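Local coordinates for flagellar hook protein FlgE (Caulobacter crescentus CB15, PDB 5AY6) that builds the flagellar hook, the universal joint that probably passes motor rotation on to the filament, this fragment being a middle part of the chain, at residues 179-184 and 272-277; 5-10 and 171-176; 213-218 and 243-248; 233-238 and 281-286. All coordinates share one frame; numbering follows the deposited sequence.

Contact 1. Residues 179-184 and 272-277; sequences GQRTVT and LGIDEQ
Arg181, on strand 180-189, makes the whole contact from its side, meeting Leu272 and Ile274 in the loop that leads into strand 277-291. Its CB points toward that loop, and bends at chi2 (-82°) and chi3 (140°) fold the outer half of the chain alongside the two aliphatic residues. Leu272 CD2 lies over one face of the guanidinium, offset toward its rim, 3.6 Å from Arg181 NH2. The other leucine methyl, Leu272 CD1, sits 3.8 Å from Arg181 NE, with the leucine and arginine side chains running alongside in opposite senses. Ile274 takes a different approach: its CD1 arrives at the edge, near the guanidinium plane, 3.8 Å from Arg181 NE and 4.0 Å from Arg181 CD. The charge is chiefly answered by Asp175, whose carboxylate forms a salt bridge with NE, while Trp268 touches both Arg181 and Ile274. With an alanine here the salt bridge and the flat lid on Leu272 are gone, which would probably leave Asp175 without this charged mate and open a gap beside Leu272 and Ile274. The arginine can therefore lie against apolar residues with one face and an edge while NE keeps its charge paired with Asp175, its strongest ionic partner.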
loop_
_atom_site.group_PDB
_atom_site.type_symbol
_atom_site.label_atom_id
_atom_site.label_comp_id
_atom_site.label_asym_id
_atom_site.label_seq_id
_atom_site.Cartn_x
_atom_site.Cartn_y
_atom_site.Cartn_z
ATOM N N GLY A 179 19.680 -14.529 20.778
ATOM C CA GLY A 179 18.925 -13.336 21.115
ATOM C C GLY A 179 17.618 -13.314 20.350
ATOM O O GLY A 179 17.438 -14.083 19.409
ATOM N N GLN A 180 16.699 -12.438 20.744
ATOM C CA GLN A 180 15.402 -12.387 20.082
ATOM C C GLN A 180 15.255 -11.128 19.235
ATOM O O GLN A 180 15.269 -10.008 19.748
ATOM C CB GLN A 180 14.261 -12.479 21.104
ATOM C CG GLN A 180 12.880 -12.618 20.462
ATOM C CD GLN A 180 11.780 -12.949 21.463
ATOM O OE1 GLN A 180 11.801 -14.000 22.105
ATOM N NE2 GLN A 180 10.809 -12.053 21.592
ATOM N N ARG A 181 15.141 -11.333 17.926
ATOM C CA ARG A 181 14.829 -10.266 16.978
ATOM C C ARG A 181 13.351 -10.319 16.636
ATOM O O ARG A 181 12.846 -11.360 16.217
ATOM C CB ARG A 181 15.653 -10.401 15.697
ATOM C CG ARG A 181 17.133 -10.586 15.914
ATOM C CD ARG A 181 17.816 -9.257 16.158
ATOM N NE ARG A 181 18.828 -9.401 17.196
ATOM C CZ ARG A 181 18.695 -8.943 18.434
ATOM N NH1 ARG A 181 17.603 -8.278 18.779
ATOM N NH2 ARG A 181 19.669 -9.124 19.316
ATOM N N THR A 182 12.650 -9.206 16.801
ATOM C CA THR A 182 11.236 -9.202 16.466
ATOM C C THR A 182 11.026 -8.699 15.046
ATOM O O THR A 182 11.404 -7.578 14.705
ATOM C CB THR A 182 10.417 -8.346 17.445
ATOM O OG1 THR A 182 10.522 -8.903 18.761
ATOM C CG2 THR A 182 8.954 -8.326 17.027
ATOM N N VAL A 183 10.444 -9.555 14.217
ATOM C CA VAL A 183 10.025 -9.174 12.879
ATOM C C VAL A 183 8.515 -9.034 12.919
ATOM O O VAL A 183 7.835 -9.821 13.569
ATOM C CB VAL A 183 10.478 -10.213 11.825
ATOM C CG1 VAL A 183 9.785 -9.991 10.487
ATOM C CG2 VAL A 183 11.988 -10.151 11.660
ATOM N N THR A 184 7.990 -8.002 12.271
ATOM C CA THR A 184 6.560 -7.759 12.317
ATOM C C THR A 184 5.969 -7.742 10.918
ATOM O O THR A 184 6.558 -7.197 9.987
ATOM C CB THR A 184 6.239 -6.427 13.034
ATOM O OG1 THR A 184 6.840 -6.432 14.332
ATOM C CG2 THR A 184 4.737 -6.241 13.194
ATOM N N LEU A 272 24.811 -5.921 16.626
ATOM C CA LEU A 272 24.243 -7.218 16.971
ATOM C C LEU A 272 25.251 -8.338 16.721
ATOM O O LEU A 272 25.286 -9.323 17.458
ATOM C CB LEU A 272 22.955 -7.473 16.178
ATOM C CG LEU A 272 21.861 -6.420 16.350
ATOM C CD1 LEU A 272 20.703 -6.668 15.395
ATOM C CD2 LEU A 272 21.365 -6.387 17.792
ATOM N N GLY A 273 26.068 -8.175 15.679
ATOM C CA GLY A 273 27.132 -9.117 15.367
ATOM C C GLY A 273 26.642 -10.529 15.106
ATOM O O GLY A 273 27.281 -11.502 15.510
ATOM N N ILE A 274 25.506 -10.638 14.424
ATOM C CA ILE A 274 24.861 -11.927 14.187
ATOM C C ILE A 274 24.899 -12.328 12.716
ATOM O O ILE A 274 25.149 -11.495 11.839
ATOM C CB ILE A 274 23.399 -11.913 14.667
ATOM C CG1 ILE A 274 22.640 -10.748 14.029
ATOM C CG2 ILE A 274 23.339 -11.804 16.185
ATOM C CD1 ILE A 274 21.184 -10.645 14.465
ATOM N N ASP A 275 24.643 -13.611 12.462
ATOM C CA ASP A 275 24.773 -14.202 11.129
ATOM C C ASP A 275 23.594 -13.919 10.211
ATOM O O ASP A 275 22.525 -13.507 10.655
ATOM C CB ASP A 275 24.946 -15.719 11.234
ATOM C CG ASP A 275 26.211 -16.116 11.968
ATOM O OD1 ASP A 275 27.198 -15.354 11.914
ATOM O OD2 ASP A 275 26.216 -17.197 12.599
ATOM N N GLU A 276 23.810 -14.163 8.922
ATOM C CA GLU A 276 22.744 -14.140 7.937
ATOM C C GLU A 276 21.601 -15.020 8.414
ATOM O O GLU A 276 21.828 -16.101 8.961
ATOM C CB GLU A 276 23.257 -14.617 6.580
ATOM C CG GLU A 276 22.175 -14.876 5.551
ATOM C CD GLU A 276 22.756 -15.194 4.190
ATOM O OE1 GLU A 276 23.628 -14.427 3.739
ATOM O OE2 GLU A 276 22.352 -16.206 3.579
ATOM N N GLN A 277 20.376 -14.549 8.225
ATOM C CA GLN A 277 19.210 -15.288 8.682
ATOM C C GLN A 277 18.163 -15.422 7.586
ATOM O O GLN A 277 17.374 -14.510 7.346
ATOM C CB GLN A 277 18.607 -14.617 9.915
ATOM C CG GLN A 277 17.503 -15.431 10.583
ATOM C CD GLN A 277 17.615 -15.452 12.100
ATOM O OE1 GLN A 277 18.367 -14.675 12.694
ATOM N NE2 GLN A 277 16.869 -16.355 12.733
#

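Contact 2. Residues 5-10 and 171-176; sequences TRVGVN and IPLSDS
Val7 and Ile171 face each other at the centre of this contact, and every touch across it is between aliphatic side chains. Ile171 CG2 comes to rest against the branched end of the valine, 3.7 Å from Val7 CG1 and 3.9 Å from Val7 CG2, so one methyl bears on both arms. The isoleucine is divided between two partners. With CG1 anti to its carbonyl carbon (chi1 -52°), its longer branch runs off in another direction from CG2 and brings Ile171 CD1 to 4.2 Å from Val9 CG2, the two side chains nearly perpendicular. Leu173 joins from further along the same strand: its CB does not point at the valine, but the end of the chain comes nearer and sets Leu173 CD2 4.1 Å from Val7 CG1.

These residues belong to two different sheets. Strand 6-12 lies inside a mixed four-stranded sheet, strand 167-174 at the margin of an antiparallel five-stranded one, and the short segments pass 9.0 Å apart at 167°, nearly antiparallel. That spacing is one of layers packed face to face through their side chains, as in a beta sandwich.

Polar interactions lie around this apolar layer. Arg6, whose CB points away from strand 167-174, forms a salt bridge with Asp282. Near the end of that strand, Ser174 N is hydrogen-bonded to Thr4 OG1 and Ser174 O accepts from Gln277 NE2.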
loop_
_atom_site.group_PDB
_atom_site.type_symbol
_atom_site.label_atom_id
_atom_site.label_comp_id
_atom_site.label_asym_id
_atom_site.label_seq_id
_atom_site.Cartn_x
_atom_site.Cartn_y
_atom_site.Cartn_z
ATOM N N THR A 5 14.401 -20.716 11.467
ATOM C CA THR A 5 14.518 -20.925 10.031
ATOM C C THR A 5 13.160 -21.014 9.338
ATOM O O THR A 5 13.071 -20.904 8.119
ATOM C CB THR A 5 15.315 -22.202 9.726
ATOM O OG1 THR A 5 14.679 -23.319 10.360
ATOM C CG2 THR A 5 16.738 -22.079 10.255
ATOM N N ARG A 6 12.101 -21.229 10.110
ATOM C CA ARG A 6 10.773 -21.337 9.522
ATOM C C ARG A 6 9.691 -20.909 10.495
ATOM O O ARG A 6 9.670 -21.350 11.644
ATOM C CB ARG A 6 10.504 -22.769 9.050
ATOM C CG ARG A 6 9.142 -22.949 8.402
ATOM C CD ARG A 6 8.980 -24.336 7.790
ATOM N NE ARG A 6 7.656 -24.507 7.198
ATOM C CZ ARG A 6 7.343 -25.453 6.316
ATOM N NH1 ARG A 6 8.259 -26.326 5.923
ATOM N NH2 ARG A 6 6.108 -25.532 5.834
ATOM N N VAL A 7 8.791 -20.050 10.029
ATOM C CA VAL A 7 7.664 -19.616 10.841
ATOM C C VAL A 7 6.355 -19.837 10.100
ATOM O O VAL A 7 6.277 -19.674 8.884
ATOM C CB VAL A 7 7.778 -18.126 11.255
ATOM C CG1 VAL A 7 9.092 -17.871 11.980
ATOM C CG2 VAL A 7 7.660 -17.218 10.054
ATOM N N GLY A 8 5.333 -20.245 10.842
ATOM C CA GLY A 8 4.009 -20.407 10.281
ATOM C C GLY A 8 3.086 -19.394 10.922
ATOM O O GLY A 8 2.981 -19.328 12.148
ATOM N N VAL A 9 2.428 -18.586 10.102
ATOM C CA VAL A 9 1.506 -17.599 10.635
ATOM C C VAL A 9 0.091 -18.136 10.597
ATOM O O VAL A 9 -0.413 -18.507 9.539
ATOM C CB VAL A 9 1.560 -16.272 9.866
ATOM C CG1 VAL A 9 0.423 -15.369 10.310
ATOM C CG2 VAL A 9 2.905 -15.584 10.080
ATOM N N ASN A 10 -0.540 -18.183 11.761
ATOM C CA ASN A 10 -1.938 -18.576 11.859
ATOM C C ASN A 10 -2.759 -17.417 12.394
ATOM O O ASN A 10 -2.754 -17.144 13.594
ATOM C CB ASN A 10 -2.087 -19.803 12.753
ATOM C CG ASN A 10 -1.141 -20.920 12.365
ATOM O OD1 ASN A 10 -1.026 -21.274 11.192
ATOM N ND2 ASN A 10 -0.442 -21.469 13.353
ATOM N N ILE A 171 6.468 -11.597 14.852
ATOM C CA ILE A 171 7.179 -12.840 14.594
ATOM C C ILE A 171 8.551 -12.815 15.260
ATOM O O ILE A 171 9.503 -12.251 14.718
ATOM C CB ILE A 171 7.349 -13.080 13.089
ATOM C CG1 ILE A 171 6.005 -12.978 12.372
ATOM C CG2 ILE A 171 7.971 -14.441 12.845
ATOM C CD1 ILE A 171 6.114 -13.015 10.861
ATOM N N PRO A 172 8.651 -13.411 16.454
ATOM C CA PRO A 172 9.922 -13.476 17.182
ATOM C C PRO A 172 10.913 -14.450 16.547
ATOM O O PRO A 172 10.596 -15.624 16.349
ATOM C CB PRO A 172 9.499 -13.955 18.574
ATOM C CG PRO A 172 8.234 -14.704 18.340
ATOM C CD PRO A 172 7.537 -13.992 17.223
ATOM N N LEU A 173 12.102 -13.955 16.224
ATOM C CA LEU A 173 13.165 -14.800 15.696
ATOM C C LEU A 173 14.273 -14.970 16.726
ATOM O O LEU A 173 14.630 -14.019 17.420
ATOM C CB LEU A 173 13.751 -14.204 14.411
ATOM C CG LEU A 173 12.842 -13.918 13.216
ATOM C CD1 LEU A 173 13.654 -13.332 12.069
ATOM C CD2 LEU A 173 12.124 -15.174 12.767
ATOM N N SER A 174 14.810 -16.181 16.831
ATOM C CA SER A 174 16.047 -16.390 17.570
ATOM C C SER A 174 17.211 -16.269 16.598
ATOM O O SER A 174 17.233 -16.942 15.571
ATOM C CB SER A 174 16.062 -17.754 18.261
ATOM O OG SER A 174 15.020 -17.843 19.213
ATOM N N ASP A 175 18.172 -15.409 16.906
ATOM C CA ASP A 175 19.282 -15.193 15.985
ATOM C C ASP A 175 20.394 -16.194 16.249
ATOM O O ASP A 175 20.229 -17.120 17.043
ATOM C CB ASP A 175 19.807 -13.754 16.080
ATOM C CG ASP A 175 20.193 -13.352 17.493
ATOM O OD1 ASP A 175 20.748 -14.186 18.234
ATOM O OD2 ASP A 175 19.948 -12.182 17.858
ATOM N N SER A 176 21.532 -15.999 15.593
ATOM C CA SER A 176 22.649 -16.932 15.707
ATOM C C SER A 176 23.318 -16.895 17.081
ATOM O O SER A 176 24.177 -17.723 17.373
ATOM C CB SER A 176 23.682 -16.645 14.621
ATOM O OG SER A 176 24.157 -15.311 14.720
#

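Contact 3. Residues 213-218 and 243-248; sequences GQISTG and ITIKSS
A classic beta bulge carries this contact: Ile215 and Ser216 both face Leu200 on the neighbouring strand, and the first of them carries its side chain across to Ile243 and Ile245. The irregularity lies in the backbone of Ile215, whose psi of -47° departs from the extended values usual in a strand. Its CB points toward the facing segment, and the two branches then go to different partners. The longer one ends with Ile215 CD1 4.0 Å from Ile245 CD1, methyl to methyl, the side chains set roughly square to each other. The shorter branch makes a looser approach, Ile215 CG2 lying 4.3 Å from Ile243 CG2.

Strand 214-222 belongs to the five-stranded antiparallel sheet and strand 242-245 is an outermost strand of the four-stranded mixed sheet, so the three isoleucines fill part of the layer between the sheets. Ile245 does not aim its CB straight at the other segment. A chi1 of -57° swings CG1 to the side of the backbone N, and with the chain extended beyond (chi2 178°) its end nevertheless comes closer. Trp268 touches Ile245 as well, while Leu200 packs on Ile243; Ser216 OG, next to the touching isoleucine, is hydrogen-bonded to Leu234 O.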
loop_
_atom_site.group_PDB
_atom_site.type_symbol
_atom_site.label_atom_id
_atom_site.label_comp_id
_atom_site.label_asym_id
_atom_site.label_seq_id
_atom_site.Cartn_x
_atom_site.Cartn_y
_atom_site.Cartn_z
ATOM N N GLY A 213 13.613 0.083 9.708
ATOM C CA GLY A 213 13.583 -1.365 9.823
ATOM C C GLY A 213 12.815 -2.134 8.760
ATOM O O GLY A 213 12.683 -3.359 8.850
ATOM N N GLN A 214 12.311 -1.440 7.748
ATOM C CA GLN A 214 11.546 -2.115 6.703
ATOM C C GLN A 214 12.377 -3.168 5.956
ATOM O O GLN A 214 13.521 -2.923 5.553
ATOM C CB GLN A 214 10.983 -1.104 5.707
ATOM C CG GLN A 214 9.866 -1.662 4.839
ATOM C CD GLN A 214 9.375 -0.665 3.816
ATOM O OE1 GLN A 214 10.009 -0.460 2.778
ATOM N NE2 GLN A 214 8.238 -0.036 4.097
ATOM N N ILE A 215 11.775 -4.340 5.775
ATOM C CA ILE A 215 12.410 -5.474 5.109
ATOM C C ILE A 215 11.881 -5.620 3.688
ATOM O O ILE A 215 12.651 -5.771 2.734
ATOM C CB ILE A 215 12.166 -6.776 5.902
ATOM C CG1 ILE A 215 12.882 -6.713 7.253
ATOM C CG2 ILE A 215 12.618 -8.005 5.107
ATOM C CD1 ILE A 215 12.504 -7.837 8.199
ATOM N N SER A 216 10.560 -5.562 3.548
ATOM C CA SER A 216 9.928 -5.687 2.240
ATOM C C SER A 216 8.489 -5.206 2.287
ATOM O O SER A 216 7.913 -5.035 3.359
ATOM C CB SER A 216 9.969 -7.134 1.756
ATOM O OG SER A 216 9.141 -7.939 2.577
ATOM N N THR A 217 7.908 -4.983 1.114
ATOM C CA THR A 217 6.518 -4.551 1.030
ATOM C C THR A 217 5.813 -5.334 -0.062
ATOM O O THR A 217 6.460 -5.892 -0.950
ATOM C CB THR A 217 6.396 -3.045 0.730
ATOM O OG1 THR A 217 6.809 -2.787 -0.616
ATOM C CG2 THR A 217 7.255 -2.231 1.684
ATOM N N GLY A 218 4.488 -5.376 -0.003
ATOM C CA GLY A 218 3.737 -6.104 -1.002
ATOM C C GLY A 218 2.240 -5.983 -0.825
ATOM O O GLY A 218 1.753 -5.644 0.254
ATOM N N ILE A 243 12.293 -14.780 3.511
ATOM C CA ILE A 243 13.117 -13.578 3.489
ATOM C C ILE A 243 14.530 -13.945 3.900
ATOM O O ILE A 243 14.739 -14.937 4.604
ATOM C CB ILE A 243 12.587 -12.477 4.433
ATOM C CG1 ILE A 243 12.445 -13.020 5.855
ATOM C CG2 ILE A 243 11.259 -11.921 3.935
ATOM C CD1 ILE A 243 12.021 -11.980 6.866
ATOM N N THR A 244 15.502 -13.159 3.445
ATOM C CA THR A 244 16.874 -13.301 3.909
ATOM C C THR A 244 17.368 -11.967 4.455
ATOM O O THR A 244 17.355 -10.960 3.751
ATOM C CB THR A 244 17.831 -13.774 2.788
ATOM O OG1 THR A 244 17.409 -15.049 2.293
ATOM C CG2 THR A 244 19.253 -13.899 3.320
ATOM N N ILE A 245 17.782 -11.962 5.715
ATOM C CA ILE A 245 18.428 -10.797 6.306
ATOM C C ILE A 245 19.923 -11.083 6.360
ATOM O O ILE A 245 20.340 -12.093 6.926
ATOM C CB ILE A 245 17.885 -10.488 7.714
ATOM C CG1 ILE A 245 16.371 -10.279 7.660
ATOM C CG2 ILE A 245 18.573 -9.257 8.285
ATOM C CD1 ILE A 245 15.736 -10.015 9.008
ATOM N N LYS A 246 20.729 -10.217 5.752
ATOM C CA LYS A 246 22.158 -10.497 5.639
ATOM C C LYS A 246 22.868 -10.312 6.964
ATOM O O LYS A 246 22.379 -9.607 7.847
ATOM C CB LYS A 246 22.801 -9.613 4.568
ATOM C CG LYS A 246 22.102 -9.678 3.226
ATOM C CD LYS A 246 22.061 -11.095 2.667
ATOM C CE LYS A 246 23.312 -11.410 1.860
ATOM N NZ LYS A 246 23.232 -12.757 1.222
ATOM N N SER A 247 24.025 -10.959 7.082
ATOM C CA SER A 247 24.859 -10.915 8.270
ATOM C C SER A 247 25.221 -9.494 8.666
ATOM O O SER A 247 25.253 -8.597 7.826
ATOM C CB SER A 247 26.143 -11.718 8.028
ATOM O OG SER A 247 27.028 -11.644 9.131
ATOM N N SER A 248 25.486 -9.289 9.950
ATOM C CA SER A 248 26.121 -8.060 10.380
ATOM C C SER A 248 27.382 -7.899 9.544
ATOM O O SER A 248 28.104 -8.869 9.317
ATOM C CB SER A 248 26.447 -8.093 11.873
ATOM O OG SER A 248 25.266 -8.157 12.656
#

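Contact 4. Residues 233-238 and 281-286; sequences SLFGTT and IDLASA
Two overlapping beta turns, type I from Ser233 to Gly236 and type II' from Phe235 to Thr238, have Phe235 and Gly236 in common, and the loop they shape sends the phenylalanine ring onto Ile281 and Leu283. Phe235 CG lies opposite the carbonyl carbon about CA-CB (chi1 -55°), which carries the ring from the turn to the facing strand. The phenyl is met chiefly around its far rim. Phe235 CE1 lies 3.6 Å from Ile281 CB, an oblique approach, while Ile281 CD1 reaches the same Phe235 CE1 at 3.8 Å in the plane of the ring. Leu283 CD1 is also an edge partner, 3.8 Å from Phe235 CE2. Within the loop, Leu234 CG stands over one face, offset toward the rim.

Strand 277-291, which supplies both aliphatic partners, runs inside the mixed four-stranded sheet; the turns precede strand 242-245, its neighbour there. Leu200 and Ile243 also touch the buried ring, so it is inserted between the two sheets. Were the phenyl cut back to an alanine, the space beside Ile281 and Leu283 would probably be left unfilled, and their side chains freer to turn.

The loop is braced through Phe235 O, which accepts from Thr238 N at 3.2 Å and from Thr238 OG1 at 2.6 Å, the hydroxyl lying on a lone pair in the carbonyl plane. On the facing segment an Asx turn begins at Asp282, where the regular strand breaks off: Ala284 N donates to Asp282 OD1 at 3.2 Å, from above the carboxylate plane.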
loop_
_atom_site.group_PDB
_atom_site.type_symbol
_atom_site.label_atom_id
_atom_site.label_comp_id
_atom_site.label_asym_id
_atom_site.label_seq_id
_atom_site.Cartn_x
_atom_site.Cartn_y
_atom_site.Cartn_z
ATOM N N SER A 233 4.730 -9.048 -4.220
ATOM C CA SER A 233 6.185 -9.053 -4.130
ATOM C C SER A 233 6.677 -9.011 -2.688
ATOM O O SER A 233 7.833 -8.676 -2.437
ATOM C CB SER A 233 6.762 -7.868 -4.893
ATOM O OG SER A 233 6.376 -6.658 -4.270
ATOM N N LEU A 234 5.802 -9.348 -1.744
ATOM C CA LEU A 234 6.157 -9.289 -0.331
ATOM C C LEU A 234 7.357 -10.184 -0.029
ATOM O O LEU A 234 8.230 -9.819 0.759
ATOM C CB LEU A 234 4.966 -9.686 0.544
ATOM C CG LEU A 234 5.183 -9.604 2.059
ATOM C CD1 LEU A 234 5.562 -8.189 2.494
ATOM C CD2 LEU A 234 3.945 -10.085 2.798
ATOM N N PHE A 235 7.390 -11.360 -0.653
ATOM C CA PHE A 235 8.524 -12.268 -0.510
ATOM C C PHE A 235 9.296 -12.369 -1.822
ATOM O O PHE A 235 9.931 -13.386 -2.100
ATOM C CB PHE A 235 8.069 -13.663 -0.069
ATOM C CG PHE A 235 7.239 -13.670 1.190
ATOM C CD1 PHE A 235 7.844 -13.618 2.436
ATOM C CD2 PHE A 235 5.860 -13.752 1.123
ATOM C CE1 PHE A 235 7.086 -13.631 3.589
ATOM C CE2 PHE A 235 5.096 -13.769 2.274
ATOM C CZ PHE A 235 5.707 -13.707 3.505
ATOM N N GLY A 236 9.232 -11.314 -2.628
ATOM C CA GLY A 236 9.866 -11.327 -3.934
ATOM C C GLY A 236 9.287 -12.422 -4.812
ATOM O O GLY A 236 8.076 -12.489 -5.011
ATOM N N THR A 237 10.155 -13.282 -5.338
ATOM C CA THR A 237 9.713 -14.412 -6.147
ATOM C C THR A 237 10.106 -15.733 -5.503
ATOM O O THR A 237 10.108 -16.771 -6.163
ATOM C CB THR A 237 10.310 -14.367 -7.565
ATOM O OG1 THR A 237 11.737 -14.343 -7.471
ATOM C CG2 THR A 237 9.832 -13.126 -8.316
ATOM N N THR A 238 10.449 -15.686 -4.218
ATOM C CA THR A 238 10.915 -16.868 -3.503
ATOM C C THR A 238 9.854 -17.953 -3.476
ATOM O O THR A 238 8.664 -17.660 -3.389
ATOM C CB THR A 238 11.309 -16.543 -2.049
ATOM O OG1 THR A 238 10.206 -15.915 -1.385
ATOM C CG2 THR A 238 12.519 -15.618 -2.010
ATOM N N ILE A 281 8.717 -18.136 5.594
ATOM C CA ILE A 281 7.536 -17.610 6.265
ATOM C C ILE A 281 6.293 -18.179 5.607
ATOM O O ILE A 281 5.922 -17.794 4.498
ATOM C CB ILE A 281 7.510 -16.071 6.241
ATOM C CG1 ILE A 281 8.733 -15.531 6.987
ATOM C CG2 ILE A 281 6.214 -15.547 6.861
ATOM C CD1 ILE A 281 8.897 -14.035 6.911
ATOM N N ASP A 282 5.666 -19.118 6.306
ATOM C CA ASP A 282 4.558 -19.892 5.770
ATOM C C ASP A 282 3.221 -19.246 6.132
ATOM O O ASP A 282 2.811 -19.251 7.293
ATOM C CB ASP A 282 4.646 -21.329 6.300
ATOM C CG ASP A 282 3.726 -22.292 5.571
ATOM O OD1 ASP A 282 3.116 -21.896 4.551
ATOM O OD2 ASP A 282 3.629 -23.460 6.014
ATOM N N LEU A 283 2.549 -18.681 5.133
ATOM C CA LEU A 283 1.244 -18.061 5.342
ATOM C C LEU A 283 0.089 -18.927 4.834
ATOM O O LEU A 283 -1.039 -18.441 4.731
ATOM C CB LEU A 283 1.178 -16.693 4.652
ATOM C CG LEU A 283 2.249 -15.643 4.942
ATOM C CD1 LEU A 283 1.915 -14.345 4.223
ATOM C CD2 LEU A 283 2.400 -15.397 6.434
ATOM N N ALA A 284 0.353 -20.195 4.518
ATOM C CA ALA A 284 -0.662 -21.025 3.860
ATOM C C ALA A 284 -0.710 -22.487 4.303
ATOM O O ALA A 284 -1.052 -23.368 3.510
ATOM C CB ALA A 284 -0.462 -20.971 2.350
ATOM N N SER A 285 -0.392 -22.756 5.561
ATOM C CA SER A 285 -0.443 -24.128 6.059
ATOM C C SER A 285 -1.876 -24.670 6.065
ATOM O O SER A 285 -2.845 -23.907 6.062
ATOM C CB SER A 285 0.154 -24.204 7.460
ATOM O OG SER A 285 -0.669 -23.522 8.389
ATOM N N ALA A 286 -2.005 -25.991 6.075
ATOM C CA ALA A 286 -3.320 -26.629 6.027
ATOM C C ALA A 286 -4.150 -26.347 7.280
ATOM O O ALA A 286 -5.319 -25.964 7.189
ATOM C CB ALA A 286 -3.167 -28.123 5.829
#

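All four contacts lie on one side of the chain's centre. Contacts 1 and 2, centres about 10 Å apart, are joined through neighbouring strands of one sheet, 180-189 beside 167-174; contacts 2 and 4, about 13 Å apart between centres, through 6-12 beside 277-291. The centre of contact 3 is about 11 Å from that of contact 1 and about 14 Å from that of contact 4. Along the chain contact 2 closes first, contact 3 falls between the segments of contact 1, and contact 4 alternates with both. Contacts 2, 3 and 4 pack the mixed sheet, or turns beside it, against the antiparallel sheet holding strand 167-174; contact 1 adds a loop. This body, probably the hook subunit's D2 domain, incorporates the fragment's first strand.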